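PDB 5CXW: penicillin-binding protein 1A from Mycobacterium tuberculosis, which synthesises cross-linked peptidoglycan, its transglycosylase domain making glycan strands and its penicillin-sensitive transpeptidase domain, the part crystallised with penicillin V, joining their peptides. Local coordinates for residues A[63-68]-A[72-77]; A[104-109]-A[170-175]; A[313-318]-A[353-358]. One frame throughout, in Å; residues are numbered along the deposited sequence.

Contact 1 of 3, residues A[63-68]-A[72-77]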
ATOM      1  N   ALA A  63       9.668   6.209   1.369  1.00 14.42           N
ATOM      2  CA  ALA A  63       9.522   5.553   0.088  1.00 13.99           C
ATOM      3  C   ALA A  63       8.123   5.800  -0.459  1.00 13.28           C
ATOM      4  O   ALA A  63       7.150   5.822   0.332  1.00 12.65           O
ATOM      5  CB  ALA A  63       9.780   4.069   0.232  1.00 13.95           C
ATOM      6  N   VAL A  64       8.028   6.001  -1.786  1.00 13.12           N
ATOM      7  CA  VAL A  64       6.762   6.285  -2.465  1.00 12.88           C
ATOM      8  C   VAL A  64       6.702   5.478  -3.752  1.00 12.67           C
ATOM      9  O   VAL A  64       7.642   5.480  -4.548  1.00 12.94           O
ATOM     10  CB  VAL A  64       6.660   7.760  -2.873  1.00 13.27           C
ATOM     11  CG1 VAL A  64       5.297   8.076  -3.469  1.00 13.30           C
ATOM     12  CG2 VAL A  64       6.919   8.696  -1.697  1.00 13.79           C
ATOM     13  N   VAL A  65       5.624   4.750  -3.959  1.00 12.33           N
ATOM     14  CA  VAL A  65       5.374   4.069  -5.232  1.00 12.35           C
ATOM     15  C   VAL A  65       3.958   4.360  -5.698  1.00 12.42           C
ATOM     16  O   VAL A  65       3.012   4.231  -4.908  1.00 11.68           O
ATOM     17  CB  VAL A  65       5.562   2.550  -5.094  1.00 12.53           C
ATOM     18  CG1 VAL A  65       5.335   1.874  -6.460  1.00 12.71           C
ATOM     19  CG2 VAL A  65       6.950   2.254  -4.595  1.00 12.88           C
ATOM     20  N   SER A  66       3.820   4.810  -6.965  1.00 12.60           N
ATOM     21  CA  SER A  66       2.548   5.071  -7.551  1.00 12.86           C
ATOM     22  C   SER A  66       2.375   4.164  -8.767  1.00 12.90           C
ATOM     23  O   SER A  66       3.301   4.135  -9.654  1.00 13.50           O
ATOM     24  CB  SER A  66       2.472   6.516  -8.029  1.00 13.46           C
ATOM     25  OG  SER A  66       2.625   7.441  -6.948  1.00 14.66           O
ATOM     26  N   ILE A  67       1.241   3.471  -8.820  1.00 12.50           N
ATOM     27  CA  ILE A  67       0.925   2.535  -9.892  1.00 12.85           C
ATOM     28  C   ILE A  67      -0.404   2.889 -10.564  1.00 12.97           C
ATOM     29  O   ILE A  67      -1.384   3.280  -9.897  1.00 12.91           O
ATOM     30  CB  ILE A  67       0.860   1.119  -9.304  1.00 13.05           C
ATOM     31  CG1 ILE A  67       2.318   0.659  -9.024  1.00 13.81           C
ATOM     32  CG2 ILE A  67       0.225   0.123 -10.276  1.00 13.01           C
ATOM     33  CD1 ILE A  67       2.440  -0.600  -8.246  1.00 14.65           C
ATOM     34  N   ASP A  68      -0.419   2.787 -11.892  1.00 13.21           N
ATOM     35  CA  ASP A  68      -1.615   2.925 -12.702  1.00 13.38           C
ATOM     36  C   ASP A  68      -2.498   1.667 -12.586  1.00 13.30           C
ATOM     37  O   ASP A  68      -2.122   0.598 -13.066  1.00 13.17           O
ATOM     38  CB  ASP A  68      -1.197   3.160 -14.146  1.00 14.05           C
ATOM     39  CG  ASP A  68      -2.362   3.457 -15.070  1.00 14.85           C
ATOM     40  OD1 ASP A  68      -3.534   3.270 -14.687  1.00 14.84           O
ATOM     41  OD2 ASP A  68      -2.029   3.894 -16.217  1.00 15.93           O
ATOM     42  N   GLY A  72      -0.987  -1.647 -14.316  1.00 14.20           N
ATOM     43  CA  GLY A  72       0.186  -2.073 -13.509  1.00 14.05           C
ATOM     44  C   GLY A  72       1.422  -1.240 -13.710  1.00 13.65           C
ATOM     45  O   GLY A  72       2.459  -1.504 -13.078  1.00 13.78           O
ATOM     46  N   ALA A  73       1.355  -0.217 -14.565  1.00 13.52           N
ATOM     47  CA  ALA A  73       2.532   0.625 -14.872  1.00 13.69           C
ATOM     48  C   ALA A  73       2.973   1.424 -13.658  1.00 13.19           C
ATOM     49  O   ALA A  73       2.158   2.015 -12.964  1.00 13.10           O
ATOM     50  CB  ALA A  73       2.202   1.542 -16.036  1.00 14.05           C
ATOM     51  N   VAL A  74       4.267   1.410 -13.381  1.00 13.36           N
ATOM     52  CA  VAL A  74       4.810   2.218 -12.321  1.00 13.69           C
ATOM     53  C   VAL A  74       5.004   3.650 -12.814  1.00 13.90           C
ATOM     54  O   VAL A  74       5.845   3.941 -13.698  1.00 14.92           O
ATOM     55  CB  VAL A  74       6.101   1.631 -11.723  1.00 13.70           C
ATOM     56  CG1 VAL A  74       6.645   2.627 -10.631  1.00 14.07           C
ATOM     57  CG2 VAL A  74       5.919   0.231 -11.194  1.00 13.72           C
ATOM     58  N   ARG A  75       4.236   4.567 -12.231  1.00 13.69           N
ATOM     59  CA  ARG A  75       4.236   5.966 -12.606  1.00 14.01           C
ATOM     60  C   ARG A  75       5.177   6.844 -11.808  1.00 14.32           C
ATOM     61  O   ARG A  75       5.604   7.916 -12.292  1.00 15.00           O
ATOM     62  CB  ARG A  75       2.837   6.564 -12.529  1.00 14.06           C
ATOM     63  CG  ARG A  75       1.825   5.851 -13.400  1.00 14.30           C
ATOM     64  CD  ARG A  75       2.280   5.873 -14.849  1.00 15.23           C
ATOM     65  NE  ARG A  75       1.209   5.403 -15.737  1.00 15.15           N
ATOM     66  CZ  ARG A  75       1.422   4.856 -16.958  1.00 15.84           C
ATOM     67  NH1 ARG A  75       2.651   4.724 -17.480  1.00 15.94           N
ATOM     68  NH2 ARG A  75       0.376   4.447 -17.697  1.00 15.71           N
ATOM     69  N   ALA A  76       5.406   6.486 -10.545  1.00 14.05           N
ATOM     70  CA  ALA A  76       6.317   7.222  -9.704  1.00 14.37           C
ATOM     71  C   ALA A  76       6.960   6.224  -8.754  1.00 13.90           C
ATOM     72  O   ALA A  76       6.318   5.301  -8.293  1.00 13.71           O
ATOM     73  CB  ALA A  76       5.586   8.282  -8.893  1.00 14.48           C
ATOM     74  N   TYR A  77       8.219   6.447  -8.462  1.00 14.61           N
ATOM     75  CA  TYR A  77       9.015   5.502  -7.662  1.00 14.81           C
ATOM     76  C   TYR A  77      10.175   6.250  -7.015  1.00 15.67           C
ATOM     77  O   TYR A  77      11.125   6.708  -7.713  1.00 16.64           O
ATOM     78  CB  TYR A  77       9.566   4.390  -8.577  1.00 15.05           C
ATOM     79  CG  TYR A  77      10.241   3.233  -7.876  1.00 14.71           C
ATOM     80  CD1 TYR A  77       9.501   2.151  -7.434  1.00 14.39           C
ATOM     81  CD2 TYR A  77      11.626   3.230  -7.639  1.00 15.51           C
ATOM     82  CE1 TYR A  77      10.090   1.073  -6.812  1.00 14.57           C
ATOM     83  CE2 TYR A  77      12.223   2.160  -7.023  1.00 15.75           C
ATOM     84  CZ  TYR A  77      11.441   1.078  -6.616  1.00 15.30           C
ATOM     85  OH  TYR A  77      12.047   0.044  -6.022  1.00 15.84           O
TER
HETATM   86  O   HOH W   1      -1.129   6.903 -15.312  1.00 22.46           O
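R75 runs alongside D68 in the same direction, their guanidinium and carboxylate planes turned 45° apart. R75 NH2 makes a salt bridge to D68 OD2 at 2.9 Å, received on the oxygen's anti lone pair, with the oxygen tilted 19° from the guanidinium plane. A bend at R75 chi2 (-58°) folds the chain back along the hairpin, where A73 CB sits 3.5 Å above the centre of one guanidinium face. On the same side of the sheet as A76, S66 OG rests 3.6 Å from A76 CB, its polar partner being the hydroxyl of T317. The other face is mostly apolar: V65 runs beside Y77, CG2 meeting ring atom CD1 obliquely at 3.8 Å, while I67 CG1 approaches V74 CG2. Y77 OH reaches beyond, to D87. This antiparallel hairpin of strands 60-67 and 74-78 contains a classic beta bulge, in which R75 and A76 both face S66 and both donate to its O, R75 N at 2.8 Å and A76 N at 3.3 Å. Since R75 NE also donates to a water at 2.8 Å and R75 NH1 to T36 O, all three guanidinium nitrogens are engaged; the nearby positive charge would be expected to favour the ionised form of D68.

Contact 2 of 3, residues A[104-109]-A[170-175]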
ATOM      1  N   LEU A 104     -10.602  -7.107   5.408  1.00  9.35           N
ATOM      2  CA  LEU A 104     -11.923  -6.713   4.907  1.00  9.12           C
ATOM      3  C   LEU A 104     -12.261  -7.353   3.573  1.00  8.87           C
ATOM      4  O   LEU A 104     -13.385  -7.858   3.359  1.00  8.43           O
ATOM      5  CB  LEU A 104     -11.989  -5.202   4.830  1.00  9.46           C
ATOM      6  CG  LEU A 104     -13.342  -4.615   4.448  1.00  9.67           C
ATOM      7  CD1 LEU A 104     -14.499  -5.054   5.303  1.00 10.18           C
ATOM      8  CD2 LEU A 104     -13.275  -3.105   4.425  1.00  9.94           C
ATOM      9  N   VAL A 105     -11.259  -7.430   2.689  1.00  8.34           N
ATOM     10  CA  VAL A 105     -11.433  -8.204   1.478  1.00  8.75           C
ATOM     11  C   VAL A 105     -11.882  -9.613   1.796  1.00  9.07           C
ATOM     12  O   VAL A 105     -12.864 -10.129   1.224  1.00  9.81           O
ATOM     13  CB  VAL A 105     -10.159  -8.270   0.587  1.00  8.53           C
ATOM     14  CG1 VAL A 105     -10.350  -9.208  -0.561  1.00  8.89           C
ATOM     15  CG2 VAL A 105      -9.802  -6.886   0.025  1.00  8.76           C
ATOM     16  N   ALA A 106     -11.136 -10.269   2.670  1.00  9.45           N
ATOM     17  CA  ALA A 106     -11.423 -11.656   3.014  1.00  9.61           C
ATOM     18  C   ALA A 106     -12.850 -11.837   3.561  1.00  9.95           C
ATOM     19  O   ALA A 106     -13.537 -12.810   3.218  1.00 10.47           O
ATOM     20  CB  ALA A 106     -10.456 -12.164   4.062  1.00  9.93           C
ATOM     21  N   ALA A 107     -13.249 -10.906   4.419  1.00 10.04           N
ATOM     22  CA  ALA A 107     -14.551 -10.948   5.019  1.00 10.41           C
ATOM     23  C   ALA A 107     -15.641 -10.846   3.958  1.00 10.68           C
ATOM     24  O   ALA A 107     -16.628 -11.621   3.916  1.00 10.79           O
ATOM     25  CB  ALA A 107     -14.694  -9.833   6.026  1.00 10.39           C
ATOM     26  N   LEU A 108     -15.529  -9.837   3.111  1.00 10.27           N
ATOM     27  CA  LEU A 108     -16.524  -9.590   2.094  1.00 11.08           C
ATOM     28  C   LEU A 108     -16.632 -10.801   1.163  1.00 11.46           C
ATOM     29  O   LEU A 108     -17.726 -11.159   0.741  1.00 11.41           O
ATOM     30  CB  LEU A 108     -16.177  -8.330   1.305  1.00 11.48           C
ATOM     31  CG  LEU A 108     -16.371  -7.033   2.081  1.00 11.95           C
ATOM     32  CD1 LEU A 108     -15.530  -5.929   1.465  1.00 12.29           C
ATOM     33  CD2 LEU A 108     -17.783  -6.610   2.028  1.00 13.11           C
ATOM     34  N   GLU A 109     -15.506 -11.451   0.882  1.00 11.19           N
ATOM     35  CA  GLU A 109     -15.496 -12.633   0.016  1.00 12.21           C
ATOM     36  C   GLU A 109     -16.295 -13.820   0.651  1.00 12.58           C
ATOM     37  O   GLU A 109     -16.707 -14.779  -0.056  1.00 13.46           O
ATOM     38  CB  GLU A 109     -14.070 -12.989  -0.304  1.00 12.69           C
ATOM     39  CG  GLU A 109     -13.470 -12.057  -1.341  1.00 13.41           C
ATOM     40  CD  GLU A 109     -12.061 -12.394  -1.732  1.00 15.37           C
ATOM     41  OE1 GLU A 109     -11.441 -13.191  -1.029  1.00 17.83           O
ATOM     42  OE2 GLU A 109     -11.581 -11.840  -2.750  1.00 16.37           O
ATOM     43  N   ALA A 170      -4.129 -13.638   4.677  1.00 10.49           N
ATOM     44  CA  ALA A 170      -2.977 -13.834   3.801  1.00 10.91           C
ATOM     45  C   ALA A 170      -3.414 -14.163   2.379  1.00 10.96           C
ATOM     46  O   ALA A 170      -2.830 -13.650   1.417  1.00 11.01           O
ATOM     47  CB  ALA A 170      -2.099 -14.969   4.291  1.00 11.58           C
ATOM     48  N   ASP A 171      -4.388 -15.045   2.244  1.00 11.04           N
ATOM     49  CA  ASP A 171      -4.909 -15.408   0.924  1.00 11.68           C
ATOM     50  C   ASP A 171      -5.418 -14.182   0.174  1.00 10.78           C
ATOM     51  O   ASP A 171      -5.120 -13.994  -1.003  1.00 10.97           O
ATOM     52  CB  ASP A 171      -6.023 -16.460   1.033  1.00 12.56           C
ATOM     53  CG  ASP A 171      -5.522 -17.822   1.486  1.00 14.58           C
ATOM     54  OD1 ASP A 171      -4.273 -18.087   1.598  1.00 14.77           O
ATOM     55  OD2 ASP A 171      -6.382 -18.702   1.760  1.00 15.80           O
ATOM     56  N   ALA A 172      -6.239 -13.387   0.844  1.00 10.00           N
ATOM     57  CA  ALA A 172      -6.742 -12.161   0.223  1.00  9.89           C
ATOM     58  C   ALA A 172      -5.647 -11.190  -0.196  1.00 10.14           C
ATOM     59  O   ALA A 172      -5.688 -10.581  -1.309  1.00 10.18           O
ATOM     60  CB  ALA A 172      -7.728 -11.469   1.159  1.00  9.56           C
ATOM     61  N   ALA A 173      -4.642 -11.030   0.677  1.00  9.88           N
ATOM     62  CA  ALA A 173      -3.571 -10.101   0.413  1.00  9.96           C
ATOM     63  C   ALA A 173      -2.750 -10.579  -0.762  1.00 10.43           C
ATOM     64  O   ALA A 173      -2.451  -9.841  -1.695  1.00 10.11           O
ATOM     65  CB  ALA A 173      -2.688 -10.012   1.644  1.00 10.09           C
ATOM     66  N   HIS A 174      -2.396 -11.868  -0.744  1.00 10.76           N
ATOM     67  CA  HIS A 174      -1.712 -12.440  -1.896  1.00 11.52           C
ATOM     68  C   HIS A 174      -2.497 -12.332  -3.208  1.00 12.19           C
ATOM     69  O   HIS A 174      -1.919 -11.953  -4.240  1.00 12.16           O
ATOM     70  CB  HIS A 174      -1.345 -13.894  -1.623  1.00 12.08           C
ATOM     71  CG  HIS A 174      -0.201 -14.034  -0.668  1.00 12.19           C
ATOM     72  ND1 HIS A 174      -0.157 -15.057   0.242  1.00 13.07           N
ATOM     73  CD2 HIS A 174       0.987 -13.388  -0.569  1.00 12.47           C
ATOM     74  CE1 HIS A 174       0.975 -14.990   0.922  1.00 13.31           C
ATOM     75  NE2 HIS A 174       1.704 -14.004   0.424  1.00 12.90           N
ATOM     76  N   GLN A 175      -3.774 -12.599  -3.158  0.50 12.17           N
ATOM     77  CA  GLN A 175      -4.632 -12.508  -4.343  0.50 12.79           C
ATOM     78  C   GLN A 175      -4.728 -11.069  -4.856  0.50 12.13           C
ATOM     79  O   GLN A 175      -4.735 -10.851  -6.050  0.50 11.97           O
ATOM     80  CB  GLN A 175      -5.995 -13.109  -4.018  0.50 13.66           C
ATOM     81  CG  GLN A 175      -5.923 -14.650  -3.882  0.50 14.86           C
ATOM     82  CD  GLN A 175      -7.148 -15.227  -3.217  0.50 15.45           C
ATOM     83  OE1 GLN A 175      -8.066 -14.496  -2.942  0.50 15.91           O
ATOM     84  NE2 GLN A 175      -7.163 -16.550  -2.946  0.50 16.86           N
TER
HETATM   85  O   HOH W   2      -9.166 -14.495  -0.658  1.00 18.60           O
HETATM   86  O   HOH W   3      -9.282 -12.544  -3.739  1.00 23.15           O
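E109 OE1 accepts a hydrogen bond from a water at 2.6 Å, and Q175 OE1 of the opposing helix lies beyond that water. The two side-chain oxygens are 4.1 Å apart, E109 OE1 to Q175 OE1; both are acceptors and could not bond directly unless one carried a proton. A second water sits near E109 OE2 and the same amide oxygen, but the distances from Q175 OE1 to both waters are very short and Q175 has two conformers, which leaves the amide half of the bridge doubtful. Both chains are extended beyond CG and are set obliquely to each other, carboxylate and amide planes 39° apart. In the transpeptidase domain, segments 104-109 and 170-175, of helices 100-109 and 165-176, cross at 105° with axes 8.5 Å apart. Such closeness rests on small residues: A172 points at the other helix and lies against A106, whose methyl is directed to one side; their CA atoms are 5.5 Å apart and their CB atoms 4.0 Å. A172 CB also lies over the backbone, 3.9 Å from A106 N, and meets V105 CG1 at 3.9 Å. That methyl stands anti to the backbone N of V105 (chi1 173°), and V105 packs beyond the pair on V266 of helix 260-270. L162 adjoins A106 from a loop.

Contact 3 of 3, residues A[313-318]-A[353-358]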
ATOM      1  N   PRO A 313      -9.351   5.853  -9.104  1.00 12.19           N
ATOM      2  CA  PRO A 313      -9.366   4.778 -10.111  1.00 12.73           C
ATOM      3  C   PRO A 313      -8.169   4.798 -11.082  1.00 13.53           C
ATOM      4  O   PRO A 313      -7.890   3.791 -11.760  1.00 13.99           O
ATOM      5  CB  PRO A 313     -10.698   5.032 -10.849  1.00 13.00           C
ATOM      6  CG  PRO A 313     -11.539   5.752  -9.822  1.00 12.82           C
ATOM      7  CD  PRO A 313     -10.602   6.632  -9.094  1.00 12.35           C
ATOM      8  N   SER A 314      -7.453   5.914 -11.151  1.00 13.93           N
ATOM      9  CA  SER A 314      -6.368   6.116 -12.109  1.00 14.24           C
ATOM     10  C   SER A 314      -4.960   6.144 -11.485  1.00 13.69           C
ATOM     11  O   SER A 314      -4.000   6.219 -12.213  1.00 14.21           O
ATOM     12  CB  SER A 314      -6.648   7.373 -12.921  1.00 15.54           C
ATOM     13  OG  SER A 314      -7.779   7.152 -13.778  1.00 16.28           O
ATOM     14  N   LEU A 315      -4.830   6.057 -10.158  1.00 13.04           N
ATOM     15  CA  LEU A 315      -3.532   6.082  -9.519  1.00 12.56           C
ATOM     16  C   LEU A 315      -3.606   5.572  -8.103  1.00 11.65           C
ATOM     17  O   LEU A 315      -4.452   5.976  -7.331  1.00 10.85           O
ATOM     18  CB  LEU A 315      -2.880   7.470  -9.547  1.00 13.33           C
ATOM     19  CG  LEU A 315      -1.366   7.445  -9.341  1.00 13.75           C
ATOM     20  CD1 LEU A 315      -0.640   6.801 -10.523  1.00 14.03           C
ATOM     21  CD2 LEU A 315      -0.931   8.902  -9.221  1.00 14.62           C
ATOM     22  N   SER A 316      -2.724   4.613  -7.798  1.00 11.04           N
ATOM     23  CA  SER A 316      -2.596   4.065  -6.447  1.00 10.68           C
ATOM     24  C   SER A 316      -1.240   4.342  -5.913  1.00 10.84           C
ATOM     25  O   SER A 316      -0.233   3.977  -6.537  1.00 11.45           O
ATOM     26  CB  SER A 316      -2.801   2.533  -6.472  1.00 10.76           C
ATOM     27  OG  SER A 316      -2.564   2.010  -5.147  1.00 10.65           O
ATOM     28  N   THR A 317      -1.177   5.021  -4.770  1.00 10.76           N
ATOM     29  CA  THR A 317       0.099   5.443  -4.209  1.00 10.89           C
ATOM     30  C   THR A 317       0.243   4.951  -2.748  1.00 10.54           C
ATOM     31  O   THR A 317      -0.660   5.131  -1.909  1.00 10.22           O
ATOM     32  CB  THR A 317       0.267   6.975  -4.259  1.00 11.04           C
ATOM     33  OG1 THR A 317       0.202   7.424  -5.629  1.00 11.45           O
ATOM     34  CG2 THR A 317       1.635   7.395  -3.666  1.00 11.23           C
ATOM     35  N   ALA A 318       1.387   4.317  -2.479  1.00 10.67           N
ATOM     36  CA  ALA A 318       1.764   3.903  -1.160  1.00 10.44           C
ATOM     37  C   ALA A 318       2.962   4.758  -0.681  1.00 10.74           C
ATOM     38  O   ALA A 318       3.913   4.978  -1.413  1.00 11.61           O
ATOM     39  CB  ALA A 318       2.194   2.437  -1.167  1.00 10.39           C
ATOM     40  N   ASP A 353      -1.987  14.731  -5.539  1.00 15.69           N
ATOM     41  CA  ASP A 353      -2.471  16.023  -6.065  1.00 16.45           C
ATOM     42  C   ASP A 353      -1.597  16.437  -7.272  1.00 17.31           C
ATOM     43  O   ASP A 353      -2.092  16.816  -8.342  1.00 18.33           O
ATOM     44  CB  ASP A 353      -2.417  17.114  -4.979  1.00 17.49           C
ATOM     45  CG  ASP A 353      -3.549  17.012  -3.948  1.00 17.39           C
ATOM     46  OD1 ASP A 353      -4.588  16.359  -4.251  1.00 17.37           O
ATOM     47  OD2 ASP A 353      -3.431  17.690  -2.904  1.00 17.37           O
ATOM     48  N   GLY A 354      -0.279  16.360  -7.092  1.00 17.17           N
ATOM     49  CA  GLY A 354       0.632  16.681  -8.165  1.00 17.33           C
ATOM     50  C   GLY A 354       0.545  15.786  -9.391  1.00 16.80           C
ATOM     51  O   GLY A 354       0.623  16.268 -10.533  1.00 17.07           O
ATOM     52  N   ALA A 355       0.466  14.472  -9.162  1.00 15.77           N
ATOM     53  CA  ALA A 355       0.452  13.517 -10.242  1.00 15.65           C
ATOM     54  C   ALA A 355      -0.815  13.617 -11.043  1.00 16.02           C
ATOM     55  O   ALA A 355      -0.780  13.398 -12.260  1.00 15.89           O
ATOM     56  CB  ALA A 355       0.603  12.104  -9.688  1.00 15.29           C
ATOM     57  N   LEU A 356      -1.926  13.974 -10.403  1.00 16.06           N
ATOM     58  CA  LEU A 356      -3.242  13.994 -11.038  1.00 16.74           C
ATOM     59  C   LEU A 356      -3.698  15.412 -11.471  1.00 17.96           C
ATOM     60  O   LEU A 356      -4.758  15.560 -12.102  1.00 17.76           O
ATOM     61  CB  LEU A 356      -4.267  13.437 -10.074  1.00 16.76           C
ATOM     62  CG  LEU A 356      -4.013  11.976  -9.697  1.00 16.47           C
ATOM     63  CD1 LEU A 356      -5.083  11.507  -8.746  1.00 16.27           C
ATOM     64  CD2 LEU A 356      -4.042  11.147 -10.963  1.00 16.96           C
ATOM     65  N   LYS A 357      -2.884  16.417 -11.150  1.00 19.02           N
ATOM     66  CA  LYS A 357      -3.165  17.793 -11.525  1.00 21.00           C
ATOM     67  C   LYS A 357      -3.435  17.875 -13.037  1.00 21.45           C
ATOM     68  O   LYS A 357      -2.711  17.324 -13.839  1.00 21.08           O
ATOM     69  CB  LYS A 357      -2.004  18.710 -11.166  1.00 22.33           C
ATOM     70  CG  LYS A 357      -2.365  20.166 -11.369  1.00 24.97           C
ATOM     71  CD  LYS A 357      -1.237  21.047 -10.904  1.00 26.70           C
ATOM     72  CE  LYS A 357      -1.696  22.465 -10.964  1.00 29.40           C
ATOM     73  NZ  LYS A 357      -0.590  23.374 -10.549  1.00 31.70           N
ATOM     74  N   GLY A 358      -4.527  18.545 -13.386  1.00 22.34           N
ATOM     75  CA  GLY A 358      -4.927  18.725 -14.760  1.00 22.84           C
ATOM     76  C   GLY A 358      -5.809  17.615 -15.289  1.00 22.78           C
ATOM     77  O   GLY A 358      -6.211  17.677 -16.452  1.00 23.38           O
TER
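A355, in the last turn of helix 343-356, turns its methyl toward the strand and meets the end of L315: A355 CB stands 3.6 Å from L315 CD2. One residue further on, L356 directs its side chain to the base of the same leucine, with L356 CD2 4.1 Å from L315 CB. Its CG lies beside the backbone N (chi1 -63°), and a chi2 of 180° extends CD1 away from CA, so the second branch, CD2, is the one that meets L315. L315 is therefore held at two heights, by an alanine methyl at its tip and a leucine methyl at its root, although the two backbones stay well apart, 8.1 Å between L315 CA and L356 CA. The contact between these segments is wholly apolar, the 127 Å² buried coming largely from the two leucines and A355. Neighbours extend the patch: M352, a turn earlier in the helix, also touches L315, and T312 of strand 303-312 lies against L356. The following residue, S316, alternates to the other side of the sheet and meets Y218 and A219 of helix 211-222. A strand of an antiparallel sheet with helices packed on both faces is the architecture of the transpeptidase domain, which belongs to the beta-lactamase clan.

How the contacts relate
Contacts 1 and 3 are built on one antiparallel sheet, in which strands 60-67 and 315-323 are neighbours, and their centres lie only 10 Å apart. They touch directly: S66 OG and T317 OG1 are 2.8 Å apart, a probable hydrogen bond; I67 N is also 2.8 Å from S316 O, and L315 CD1 packs on I67 O. Contact 2 belongs to the helical part of the domain, its centre 23 Å from that of contact 1 and 25 Å from that of contact 3, with nearest atoms about 12 Å away in both cases. All three lie away from the penicillin V site; helix 100-109 of contact 2 begins shortly after S97, probably the serine acylated in transpeptidation.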